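Local coordinates for protein shikimate dehydrogenase (NADP(+)) (PDB 3TNL) that probably catalyses the reversible NADPH-linked reduction of 3-dehydroshikimate to shikimate, a step of chorismate and aromatic amino acid biosynthesis, at residues Lys196-Glu199 and Lys200-Lys204. Numbering follows the deposited sequence.
Sequences KTVE and KINSK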
loop_
_atom_site.group_PDB
_atom_site.type_symbol
_atom_site.label_atom_id
_atom_site.label_comp_id
_atom_site.label_asym_id
_atom_site.label_seq_id
_atom_site.Cartn_x
_atom_site.Cartn_y
_atom_site.Cartn_z
ATOM N N LYS B 196 -17.105 5.734 -32.921
ATOM C CA LYS B 196 -17.280 4.428 -32.274
ATOM C C LYS B 196 -18.352 4.479 -31.171
ATOM O O LYS B 196 -19.198 3.579 -31.062
ATOM C CB LYS B 196 -15.944 3.904 -31.722
ATOM C CG LYS B 196 -15.021 3.318 -32.806
ATOM C CD LYS B 196 -13.884 2.463 -32.198
ATOM C CE LYS B 196 -12.947 3.237 -31.284
ATOM N NZ LYS B 196 -11.834 2.357 -30.767
ATOM N N THR B 197 -18.370 5.555 -30.376
ATOM C CA THR B 197 -19.364 5.710 -29.337
ATOM C C THR B 197 -20.788 5.735 -29.929
ATOM O O THR B 197 -21.702 5.116 -29.386
ATOM C CB THR B 197 -19.071 6.954 -28.549
ATOM O OG1 THR B 197 -17.793 6.781 -27.908
ATOM C CG2 THR B 197 -20.165 7.254 -27.511
ATOM N N VAL B 198 -20.966 6.475 -31.011
ATOM C CA VAL B 198 -22.252 6.521 -31.694
ATOM C C VAL B 198 -22.703 5.115 -32.114
ATOM O O VAL B 198 -23.861 4.763 -31.912
ATOM C CB VAL B 198 -22.199 7.455 -32.912
ATOM C CG1 VAL B 198 -23.447 7.272 -33.811
ATOM C CG2 VAL B 198 -22.076 8.918 -32.421
ATOM N N GLU B 199 -21.792 4.344 -32.729
ATOM C CA GLU B 199 -22.081 2.990 -33.200
ATOM C C GLU B 199 -22.493 2.106 -32.019
ATOM O O GLU B 199 -23.483 1.375 -32.105
ATOM C CB GLU B 199 -20.852 2.461 -33.939
ATOM C CG GLU B 199 -20.961 1.165 -34.697
ATOM C CD GLU B 199 -19.636 0.823 -35.399
ATOM O OE1 GLU B 199 -19.604 -0.170 -36.158
ATOM O OE2 GLU B 199 -18.625 1.557 -35.196
ATOM N N LYS B 200 -21.748 2.184 -30.921
ATOM C CA LYS B 200 -22.071 1.414 -29.707
ATOM C C LYS B 200 -23.442 1.760 -29.139
ATOM O O LYS B 200 -24.243 0.882 -28.804
ATOM C CB LYS B 200 -21.036 1.675 -28.612
ATOM C CG LYS B 200 -19.654 1.120 -28.849
ATOM C CD LYS B 200 -18.724 1.601 -27.762
ATOM C CE LYS B 200 -17.301 1.105 -27.906
ATOM N NZ LYS B 200 -16.421 1.792 -26.909
ATOM N N ILE B 201 -23.723 3.044 -28.975
ATOM C CA ILE B 201 -24.993 3.431 -28.440
ATOM C C ILE B 201 -26.167 2.981 -29.325
ATOM O O ILE B 201 -27.166 2.444 -28.828
ATOM C CB ILE B 201 -25.032 4.963 -28.224
ATOM C CG1 ILE B 201 -24.018 5.320 -27.131
ATOM C CG2 ILE B 201 -26.455 5.422 -27.886
ATOM C CD1 ILE B 201 -23.807 6.840 -26.865
ATOM N N ASN B 202 -26.065 3.227 -30.620
ATOM C CA ASN B 202 -27.179 2.890 -31.540
ATOM C C ASN B 202 -27.384 1.397 -31.715
ATOM O O ASN B 202 -28.502 0.959 -31.984
ATOM C CB ASN B 202 -26.976 3.549 -32.904
ATOM C CG ASN B 202 -27.179 5.046 -32.856
ATOM O OD1 ASN B 202 -27.912 5.547 -32.004
ATOM N ND2 ASN B 202 -26.531 5.769 -33.775
ATOM N N SER B 203 -26.319 0.627 -31.559
ATOM C CA SER B 203 -26.447 -0.829 -31.733
ATOM C C SER B 203 -26.771 -1.576 -30.432
ATOM O O SER B 203 -27.468 -2.610 -30.481
ATOM C CB SER B 203 -25.209 -1.419 -32.425
ATOM O OG SER B 203 -24.046 -1.342 -31.625
ATOM N N LYS B 204 -26.310 -1.077 -29.286
ATOM C CA LYS B 204 -26.499 -1.773 -27.992
ATOM C C LYS B 204 -27.557 -1.196 -27.046
ATOM O O LYS B 204 -27.847 -1.793 -26.005
ATOM C CB LYS B 204 -25.160 -1.881 -27.242
ATOM C CG LYS B 204 -24.031 -2.547 -28.028
ATOM C CD LYS B 204 -24.387 -3.968 -28.440
ATOM C CE LYS B 204 -23.253 -4.672 -29.172
ATOM N NZ LYS B 204 -22.951 -4.070 -30.494
HETATM O O HOH W 1 -16.093 4.576 -27.846
#
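Thr197 and Ile201, one turn apart on helix 191-204, form the tight side of this local contact: their side chains lie side by side and point the same way, with Thr197 CG2 3.7 Å from Ile201 CD1. Both are buried against Thr167, Cys170, Ile171 and Ala174 of helix 164-175; Thr197 and Val198 also touch Ile183, Ile201 Ala209 and Val198 Leu211, so this crossover helix of the Rossmann beta-alpha-beta unit packs on strands 180-185 and 208-213 too. Val198 CG1 comes within 3.4 Å of Asn202 ND2, while Asn202 OD1 accepts from Ala209 N, tying the helix end to the following strand. At the border of the buried face, Lys200, extended beyond CG, carries NZ to Leu117 O and to a water 3.0 Å from NZ; that water also bonds Thr197 OG1, itself hydrogen-bonded to Asn193 O. The solvent side is polar. Ser203 OG, set between its own backbone N and carbonyl carbon (chi1 67°), donates to Glu199 O at 2.8 Å. Ser203 N reaches the same oxygen from the other face of the carbonyl plane, its N-H...O angle bent to 142°. Lys204 NZ donates to Ser203 OG. The chemistry thus implies an amphipathic C-terminal end of helix 191-204: apolar contacts seat it, and a doubly gripped carbonyl finishes its exposed side.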